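Local coordinates for periplasmic binding protein (Thermotoga lettingae TMO, PDB 4RY8) that binds 5-methylthioribose in the cleft between its two lobes and probably delivers this sugar to a membrane transporter as its periplasmic solute-binding component, at residues C[84-87]-C[88-92]; C[162-165]-C[166-169]; C[211-214]-C[215-219]; C[266-270]-C[271-275]. All blocks are in the same frame, centred on the assembly; numbering follows the deposited sequence.

How the contacts relate
All four contacts are local, each within one continuous run of chain, and they follow one another in series from contact 1 to contact 4. Contacts 1 and 4 belong to the lobe built on the parallel sheet that contains strands 74-78 and 98-102; their centres lie about 19 Å apart. Contacts 2 and 3 belong to the other lobe, on the sheet that holds strands 167-173 and 226-230, with centres about 25 Å apart. The chain returns to the first lobe for contact 4, as in other two-lobed periplasmic binding proteins. Between the lobes the contact centres lie about 40 to 45 Å apart. Contacts 1 and 3 are helix turns, whereas contacts 2 and 4 show helices ending; all are framework of lobes that hold the sugar between them.

Contact 1: residues C[84-87]-C[88-92]; sequences PLMP and KIKEA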
loop_
_atom_site.group_PDB
_atom_site.type_symbol
_atom_site.label_atom_id
_atom_site.label_comp_id
_atom_site.label_asym_id
_atom_site.label_seq_id
_atom_site.Cartn_x
_atom_site.Cartn_y
_atom_site.Cartn_z
ATOM N N PRO C 84 -10.699 -16.819 -21.174
ATOM C CA PRO C 84 -11.991 -17.272 -21.757
ATOM C C PRO C 84 -12.887 -16.098 -22.241
ATOM O O PRO C 84 -13.539 -16.184 -23.254
ATOM C CB PRO C 84 -12.650 -18.017 -20.594
ATOM C CG PRO C 84 -11.512 -18.416 -19.712
ATOM C CD PRO C 84 -10.453 -17.357 -19.830
ATOM N N LEU C 85 -12.872 -14.997 -21.524
ATOM C CA LEU C 85 -13.833 -13.908 -21.757
ATOM C C LEU C 85 -13.448 -12.820 -22.791
ATOM O O LEU C 85 -14.330 -12.108 -23.297
ATOM C CB LEU C 85 -14.137 -13.241 -20.422
ATOM C CG LEU C 85 -14.703 -14.119 -19.299
ATOM C CD1 LEU C 85 -15.121 -13.274 -18.104
ATOM C CD2 LEU C 85 -15.875 -14.949 -19.776
ATOM N N MET C 86 -12.161 -12.706 -23.117
ATOM C CA MET C 86 -11.640 -11.572 -23.903
ATOM C C MET C 86 -12.367 -11.370 -25.231
ATOM O O MET C 86 -12.670 -10.231 -25.559
ATOM C CB MET C 86 -10.116 -11.711 -24.162
ATOM C CG MET C 86 -9.261 -10.453 -23.994
ATOM S SD MET C 86 -9.709 -9.311 -22.661
ATOM C CE MET C 86 -10.619 -8.148 -23.662
ATOM N N PRO C 87 -12.639 -12.456 -25.989
ATOM C CA PRO C 87 -13.298 -12.301 -27.301
ATOM C C PRO C 87 -14.771 -11.872 -27.221
ATOM O O PRO C 87 -15.257 -11.139 -28.080
ATOM C CB PRO C 87 -13.167 -13.703 -27.942
ATOM C CG PRO C 87 -12.089 -14.397 -27.176
ATOM C CD PRO C 87 -12.171 -13.844 -25.781
ATOM N N LYS C 88 -15.479 -12.355 -26.214
ATOM C CA LYS C 88 -16.831 -11.894 -25.933
ATOM C C LYS C 88 -16.835 -10.394 -25.581
ATOM O O LYS C 88 -17.690 -9.669 -26.062
ATOM C CB LYS C 88 -17.458 -12.710 -24.797
ATOM C CG LYS C 88 -17.699 -14.171 -25.156
ATOM C CD LYS C 88 -18.880 -14.309 -26.106
ATOM C CE LYS C 88 -18.516 -15.056 -27.380
ATOM N NZ LYS C 88 -19.317 -14.513 -28.518
ATOM N N ILE C 89 -15.849 -9.949 -24.804
ATOM C CA ILE C 89 -15.705 -8.530 -24.445
ATOM C C ILE C 89 -15.424 -7.693 -25.694
ATOM O O ILE C 89 -16.069 -6.666 -25.906
ATOM C CB ILE C 89 -14.622 -8.303 -23.356
ATOM C CG1 ILE C 89 -15.111 -8.789 -22.003
ATOM C CG2 ILE C 89 -14.288 -6.832 -23.173
ATOM C CD1 ILE C 89 -14.016 -8.915 -20.963
ATOM N N LYS C 90 -14.498 -8.136 -26.550
ATOM C CA LYS C 90 -14.164 -7.380 -27.760
ATOM C C LYS C 90 -15.338 -7.323 -28.710
ATOM O O LYS C 90 -15.626 -6.256 -29.274
ATOM C CB LYS C 90 -12.962 -7.962 -28.488
ATOM C CG LYS C 90 -11.677 -7.890 -27.690
ATOM C CD LYS C 90 -11.018 -6.514 -27.706
ATOM C CE LYS C 90 -9.537 -6.660 -27.358
ATOM N NZ LYS C 90 -8.832 -5.366 -27.136
ATOM N N GLU C 91 -16.012 -8.464 -28.907
ATOM C CA GLU C 91 -17.215 -8.491 -29.726
ATOM C C GLU C 91 -18.250 -7.480 -29.241
ATOM O O GLU C 91 -18.769 -6.675 -30.032
ATOM C CB GLU C 91 -17.840 -9.870 -29.711
ATOM C CG GLU C 91 -19.080 -9.955 -30.568
ATOM C CD GLU C 91 -19.599 -11.369 -30.710
ATOM O OE1 GLU C 91 -18.874 -12.324 -30.342
ATOM O OE2 GLU C 91 -20.743 -11.516 -31.184
ATOM N N ALA C 92 -18.552 -7.543 -27.949
ATOM C CA ALA C 92 -19.486 -6.625 -27.340
ATOM C C ALA C 92 -19.129 -5.170 -27.650
ATOM O O ALA C 92 -19.967 -4.429 -28.132
ATOM C CB ALA C 92 -19.565 -6.862 -25.849
#
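Residues Leu85 to Glu91 form successive turns of helix 82-94, in which Ile89 N bonds to Leu85 O at 3.0 Å, Lys90 N to Met86 O and Glu91 N to Pro87 O. The helix is kinked at Pro87, whose ring nitrogen has no hydrogen to give to the preceding turn; its carbonyl still accepts from Glu91 N. Among the side chains, Met86 bends at its second and third torsions, and this carries the methyl CE to 3.9 Å from Ile89 CG2, the two chains crossing at a slant. The same methyl lies 4.1 Å from Lys90 CE, so the flexible thioether lies against both a branched residue and the aliphatic part of a lysine. The amino group of Lys90 goes on to a salt bridge with Asp108. One turn apart, Lys88 NZ makes a hydrogen-bonded salt bridge with Glu91 OE1 at 2.9 Å, from above the carboxylate plane (37° out of it). Lys88 reaches it by folding at several torsions, while Glu91 runs out extended with CG anti to its N (chi1 -179°). Leu85 and Ile89 are buried, suiting their apolar chains, and both pack on Ile77 and Leu104. This division into an apolar face toward the sheet and a more polar outer side carrying Lys88, Lys90 and Glu91 is that of an amphipathic helix, here the crossover of the beta-alpha-beta unit 74-78, 82-94, 98-102.

Contact 2: residues C[162-165]-C[166-169]; sequences WRFP and GIKE
Phe164 and Ile167 are joined first by a backbone hydrogen bond, from Ile167 N to Phe164 O at 2.9 Å. It is fairly straight at the hydrogen (161°), but the donor stands above the carbonyl plane, 44° out of it, as befits a tight turn. The apolar contact lies beside this bond: Phe164 CB is 3.6 Å from Ile167 CG1. That branch of Ile167 sits beside its own backbone N (chi1 -61°), which turns it back toward Phe164, and it also lies 3.6 Å from Phe164 O. Both residues are buried and both touch Ala130 of helix 118-132, a setting that suits their apolar bulk. Together they bound a type I beta turn, through which the chain leaves helix 148-163 and enters strand 167-173 in a beta-alpha-beta unit. Pro165 fits the second position because its ring restricts phi to the range needed there, and Gly166 takes the third at ordinary negative phi. The aliphatic part of Lys168 folds over the turn, its CE 3.0 Å from Pro165 O, a close contact of a carbon and not a bond of the ammonium. Within 162-165, Phe164 CE1 lies 4.0 Å above the plane of the Arg163 guanidinium, over its centre, while Arg163 CG lies over one face of the Phe164 ring, toward its rim. Arg163 NH2 also makes salt bridges with Glu113 and Glu115 of the second subunit, whose Tyr278 meets the Phe164 ring edge-to-face.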
loop_
_atom_site.group_PDB
_atom_site.type_symbol
_atom_site.label_atom_id
_atom_site.label_comp_id
_atom_site.label_asym_id
_atom_site.label_seq_id
_atom_site.Cartn_x
_atom_site.Cartn_y
_atom_site.Cartn_z
ATOM N N TRP C 162 9.105 -11.839 2.052
ATOM C CA TRP C 162 10.437 -11.376 1.713
ATOM C C TRP C 162 10.983 -10.346 2.743
ATOM O O TRP C 162 12.119 -10.440 3.196
ATOM C CB TRP C 162 10.432 -10.795 0.283
ATOM C CG TRP C 162 11.654 -10.082 0.002
ATOM C CD1 TRP C 162 12.848 -10.609 -0.423
ATOM C CD2 TRP C 162 11.844 -8.681 0.116
ATOM N NE1 TRP C 162 13.773 -9.613 -0.555
ATOM C CE2 TRP C 162 13.183 -8.413 -0.230
ATOM C CE3 TRP C 162 11.005 -7.619 0.493
ATOM C CZ2 TRP C 162 13.709 -7.124 -0.218
ATOM C CZ3 TRP C 162 11.516 -6.354 0.494
ATOM C CH2 TRP C 162 12.857 -6.103 0.148
ATOM N N ARG C 163 10.171 -9.355 3.109
ATOM C CA ARG C 163 10.631 -8.278 4.004
ATOM C C ARG C 163 10.784 -8.769 5.415
ATOM O O ARG C 163 11.696 -8.374 6.114
ATOM C CB ARG C 163 9.639 -7.106 3.928
ATOM C CG ARG C 163 9.623 -6.138 5.112
ATOM C CD ARG C 163 10.839 -5.247 5.142
ATOM N NE ARG C 163 10.897 -4.329 6.310
ATOM C CZ ARG C 163 11.432 -4.612 7.492
ATOM N NH1 ARG C 163 11.942 -5.809 7.746
ATOM N NH2 ARG C 163 11.480 -3.672 8.430
ATOM N N PHE C 164 9.857 -9.648 5.817
ATOM C CA PHE C 164 9.840 -10.262 7.141
ATOM C C PHE C 164 10.081 -11.786 7.083
ATOM O O PHE C 164 9.116 -12.559 7.107
ATOM C CB PHE C 164 8.495 -10.018 7.819
ATOM C CG PHE C 164 8.060 -8.571 7.849
ATOM C CD1 PHE C 164 8.479 -7.722 8.868
ATOM C CD2 PHE C 164 7.185 -8.077 6.901
ATOM C CE1 PHE C 164 8.047 -6.396 8.923
ATOM C CE2 PHE C 164 6.753 -6.744 6.938
ATOM C CZ PHE C 164 7.163 -5.913 7.959
ATOM N N PRO C 165 11.346 -12.220 7.075
ATOM C CA PRO C 165 11.577 -13.645 6.804
ATOM C C PRO C 165 11.295 -14.592 7.967
ATOM O O PRO C 165 11.340 -15.819 7.775
ATOM C CB PRO C 165 13.052 -13.696 6.369
ATOM C CG PRO C 165 13.660 -12.489 6.981
ATOM C CD PRO C 165 12.588 -11.439 7.083
ATOM N N GLY C 166 10.980 -14.053 9.145
ATOM C CA GLY C 166 10.412 -14.851 10.185
ATOM C C GLY C 166 8.917 -15.132 10.059
ATOM O O GLY C 166 8.394 -15.922 10.815
ATOM N N ILE C 167 8.225 -14.491 9.116
ATOM C CA ILE C 167 6.815 -14.735 8.863
ATOM C C ILE C 167 6.780 -15.871 7.861
ATOM O O ILE C 167 7.138 -15.678 6.686
ATOM C CB ILE C 167 6.123 -13.485 8.310
ATOM C CG1 ILE C 167 6.235 -12.355 9.325
ATOM C CG2 ILE C 167 4.643 -13.747 8.043
ATOM C CD1 ILE C 167 5.398 -12.552 10.569
ATOM N N LYS C 168 6.423 -17.068 8.336
ATOM C CA LYS C 168 6.628 -18.281 7.520
ATOM C C LYS C 168 5.280 -18.815 7.047
ATOM O O LYS C 168 4.339 -18.853 7.811
ATOM C CB LYS C 168 7.297 -19.412 8.314
ATOM C CG LYS C 168 8.630 -19.092 8.955
ATOM C CD LYS C 168 9.748 -19.096 7.942
ATOM C CE LYS C 168 11.073 -18.702 8.589
ATOM N NZ LYS C 168 11.607 -19.752 9.495
ATOM N N GLU C 169 5.196 -19.256 5.791
ATOM C CA GLU C 169 4.001 -19.924 5.331
ATOM C C GLU C 169 4.215 -21.384 5.677
ATOM O O GLU C 169 5.152 -21.978 5.210
ATOM C CB GLU C 169 3.809 -19.746 3.819
ATOM C CG GLU C 169 2.543 -20.414 3.285
ATOM C CD GLU C 169 2.229 -20.094 1.833
ATOM O OE1 GLU C 169 2.317 -18.925 1.369
ATOM O OE2 GLU C 169 1.835 -21.037 1.144
#

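Contact 3: residues C[211-214]-C[215-219]; sequences GAVR and AIMQA
From Gly211 to Gln218 the backbone winds as regular helix, four successive bonds joining Ala215 N to Gly211 O (3.0 Å), Ile216 N to Ala212 O, Met217 N to Val213 O and Gln218 N to Arg214 O. Val213 and Met217, one turn apart, make the side-chain contact: the Val213 CG1 methyl lies 3.8 Å from Met217 CE and 3.9 Å from Met217 SD. Val213 CG1 is anti to the backbone N (chi1 174°), while the last torsion of Met217 (-51°) folds its methyl back over that branch. An unbranched thioether suits this place, since it can curl along the helix surface, and its CG also passes 3.2 Å from Val213 O. Ile216 lays CD1 3.4 Å from Ala212 O, its chain following the helix wall. Small Ala215 allows close approach on the side where it touches Met188 of helix 180-194. Val213 and Ile216 both rest on Val227 of strand 226-230, and Arg214 runs extended along Ala181 and Gln185. Helix 206-219 therefore packs on the sheet between helix 180-194 and helix 234-240, whose Met239 meets Val213 and Arg214.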
loop_
_atom_site.group_PDB
_atom_site.type_symbol
_atom_site.label_atom_id
_atom_site.label_comp_id
_atom_site.label_asym_id
_atom_site.label_seq_id
_atom_site.Cartn_x
_atom_site.Cartn_y
_atom_site.Cartn_z
ATOM N N GLY C 211 -14.812 -19.863 7.698
ATOM C CA GLY C 211 -14.509 -21.271 7.903
ATOM C C GLY C 211 -13.391 -21.521 8.855
ATOM O O GLY C 211 -13.504 -22.394 9.731
ATOM N N ALA C 212 -12.313 -20.763 8.703
ATOM C CA ALA C 212 -11.113 -20.911 9.526
ATOM C C ALA C 212 -11.386 -20.620 10.996
ATOM O O ALA C 212 -10.978 -21.385 11.877
ATOM C CB ALA C 212 -10.004 -20.012 9.018
ATOM N N VAL C 213 -12.129 -19.545 11.244
ATOM C CA VAL C 213 -12.474 -19.147 12.613
ATOM C C VAL C 213 -13.363 -20.150 13.292
ATOM O O VAL C 213 -13.171 -20.445 14.473
ATOM C CB VAL C 213 -13.159 -17.755 12.608
ATOM C CG1 VAL C 213 -13.676 -17.368 13.994
ATOM C CG2 VAL C 213 -12.178 -16.701 12.109
ATOM N N ARG C 214 -14.366 -20.677 12.578
ATOM C CA ARG C 214 -15.237 -21.663 13.156
ATOM C C ARG C 214 -14.462 -22.949 13.477
ATOM O O ARG C 214 -14.688 -23.551 14.487
ATOM C CB ARG C 214 -16.404 -21.962 12.236
ATOM C CG ARG C 214 -17.299 -20.799 11.961
ATOM C CD ARG C 214 -18.358 -21.175 10.967
ATOM N NE ARG C 214 -19.144 -19.989 10.667
ATOM C CZ ARG C 214 -19.576 -19.634 9.462
ATOM N NH1 ARG C 214 -19.302 -20.364 8.373
ATOM N NH2 ARG C 214 -20.276 -18.508 9.351
ATOM N N ALA C 215 -13.538 -23.348 12.606
ATOM C CA ALA C 215 -12.690 -24.499 12.885
ATOM C C ALA C 215 -11.900 -24.306 14.188
ATOM O O ALA C 215 -11.858 -25.192 15.042
ATOM C CB ALA C 215 -11.739 -24.739 11.721
ATOM N N ILE C 216 -11.307 -23.125 14.321
ATOM C CA ILE C 216 -10.539 -22.728 15.513
ATOM C C ILE C 216 -11.402 -22.756 16.793
ATOM O O ILE C 216 -10.994 -23.285 17.841
ATOM C CB ILE C 216 -9.896 -21.328 15.330
ATOM C CG1 ILE C 216 -8.752 -21.439 14.329
ATOM C CG2 ILE C 216 -9.362 -20.791 16.662
ATOM C CD1 ILE C 216 -8.391 -20.141 13.674
ATOM N N MET C 217 -12.602 -22.212 16.707
ATOM C CA MET C 217 -13.416 -22.119 17.899
ATOM C C MET C 217 -13.925 -23.511 18.280
ATOM O O MET C 217 -13.947 -23.862 19.458
ATOM C CB MET C 217 -14.535 -21.116 17.696
ATOM C CG MET C 217 -13.990 -19.698 17.517
ATOM S SD MET C 217 -15.282 -18.448 17.383
ATOM C CE MET C 217 -16.353 -19.108 16.127
ATOM N N GLN C 218 -14.292 -24.327 17.292
ATOM C CA GLN C 218 -14.785 -25.654 17.590
ATOM C C GLN C 218 -13.701 -26.468 18.294
ATOM O O GLN C 218 -13.984 -27.199 19.224
ATOM C CB GLN C 218 -15.246 -26.364 16.327
ATOM C CG GLN C 218 -15.643 -27.809 16.608
ATOM C CD GLN C 218 -16.142 -28.549 15.400
ATOM O OE1 GLN C 218 -16.653 -27.951 14.463
ATOM N NE2 GLN C 218 -16.003 -29.866 15.421
ATOM N N ALA C 219 -12.461 -26.335 17.832
ATOM C CA ALA C 219 -11.347 -27.034 18.455
ATOM C C ALA C 219 -11.002 -26.483 19.833
ATOM O O ALA C 219 -10.296 -27.142 20.577
ATOM C CB ALA C 219 -10.127 -27.030 17.564
#

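Contact 4: residues C[266-270]-C[271-275]; sequences AAALV and GGEKL
Leu275 turns back from the loop toward the last turn of helix 255-270 and sets its two methyl branches against Ala268 and Leu269. Its CD1 lies 3.9 Å from Ala268 CB, and its CD2 lies 4.2 Å from Leu269 CG, the two leucines passing each other at a slant. Alanine at 268 is short enough to let the leucine rest against the helix, while Leu269 reaches further and brings CD2 to 3.6 Å from Glu273 O. The chain can double back this way because the helix closes in a Schellman motif. Glu273 N bonds to Ala268 O at 3.1 Å, and inside that loop Gly272 N bonds to Leu269 O at 2.8 Å, with its donor 60° out of the carbonyl plane. Gly272 has a phi of 90°, at which a beta carbon would collide with the carbonyl oxygen before it, so glycine fits here. Glu273 lays CB 3.4 Å from Ala268 O, then bends at its second torsion (-74°), and its carboxylate reaches Trp319, whose NE1 donates to OE2. On another side of the helix end, Val270 packs on Phe10 and on Ala74 of strand 74-78.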
loop_
_atom_site.group_PDB
_atom_site.type_symbol
_atom_site.label_atom_id
_atom_site.label_comp_id
_atom_site.label_asym_id
_atom_site.label_seq_id
_atom_site.Cartn_x
_atom_site.Cartn_y
_atom_site.Cartn_z
ATOM N N ALA C 266 -21.548 1.892 -15.357
ATOM C CA ALA C 266 -22.208 1.367 -16.520
ATOM C C ALA C 266 -23.127 2.427 -17.091
ATOM O O ALA C 266 -23.105 2.702 -18.279
ATOM C CB ALA C 266 -22.997 0.140 -16.154
ATOM N N ALA C 267 -23.924 3.046 -16.229
ATOM C CA ALA C 267 -24.905 4.023 -16.690
ATOM C C ALA C 267 -24.217 5.270 -17.245
ATOM O O ALA C 267 -24.684 5.857 -18.212
ATOM C CB ALA C 267 -25.862 4.391 -15.561
ATOM N N ALA C 268 -23.093 5.654 -16.640
ATOM C CA ALA C 268 -22.288 6.764 -17.144
ATOM C C ALA C 268 -21.801 6.504 -18.571
ATOM O O ALA C 268 -21.900 7.377 -19.441
ATOM C CB ALA C 268 -21.113 7.042 -16.209
ATOM N N LEU C 269 -21.274 5.309 -18.826
ATOM C CA LEU C 269 -20.798 4.989 -20.185
ATOM C C LEU C 269 -21.917 5.088 -21.198
ATOM O O LEU C 269 -21.728 5.653 -22.257
ATOM C CB LEU C 269 -20.190 3.589 -20.250
ATOM C CG LEU C 269 -18.922 3.401 -19.441
ATOM C CD1 LEU C 269 -18.636 1.916 -19.268
ATOM C CD2 LEU C 269 -17.747 4.156 -20.065
ATOM N N VAL C 270 -23.089 4.553 -20.866
ATOM C CA VAL C 270 -24.238 4.599 -21.782
ATOM C C VAL C 270 -24.599 6.064 -22.103
ATOM O O VAL C 270 -24.896 6.386 -23.241
ATOM C CB VAL C 270 -25.459 3.817 -21.224
ATOM C CG1 VAL C 270 -26.712 4.113 -22.039
ATOM C CG2 VAL C 270 -25.171 2.312 -21.215
ATOM N N GLY C 271 -24.524 6.934 -21.100
ATOM C CA GLY C 271 -24.641 8.382 -21.291
ATOM C C GLY C 271 -23.538 9.092 -22.088
ATOM O O GLY C 271 -23.602 10.303 -22.272
ATOM N N GLY C 272 -22.523 8.362 -22.552
ATOM C CA GLY C 272 -21.463 8.937 -23.389
ATOM C C GLY C 272 -20.267 9.485 -22.623
ATOM O O GLY C 272 -19.356 10.054 -23.222
ATOM N N GLU C 273 -20.264 9.316 -21.303
ATOM C CA GLU C 273 -19.182 9.797 -20.463
ATOM C C GLU C 273 -17.916 8.933 -20.593
ATOM O O GLU C 273 -17.993 7.706 -20.665
ATOM C CB GLU C 273 -19.615 9.819 -18.998
ATOM C CG GLU C 273 -20.739 10.771 -18.688
ATOM C CD GLU C 273 -20.319 12.241 -18.685
ATOM O OE1 GLU C 273 -19.113 12.561 -18.586
ATOM O OE2 GLU C 273 -21.219 13.088 -18.777
ATOM N N LYS C 274 -16.765 9.600 -20.633
ATOM C CA LYS C 274 -15.467 8.940 -20.586
ATOM C C LYS C 274 -15.089 8.818 -19.113
ATOM O O LYS C 274 -15.095 9.811 -18.379
ATOM C CB LYS C 274 -14.404 9.738 -21.363
ATOM N N LEU C 275 -14.793 7.591 -18.702
ATOM C CA LEU C 275 -14.466 7.277 -17.329
ATOM C C LEU C 275 -12.988 7.036 -17.181
ATOM O O LEU C 275 -12.317 6.635 -18.141
ATOM C CB LEU C 275 -15.248 6.041 -16.847
ATOM C CG LEU C 275 -16.500 6.278 -15.951
ATOM C CD1 LEU C 275 -17.272 7.535 -16.332
ATOM C CD2 LEU C 275 -17.431 5.064 -15.926
#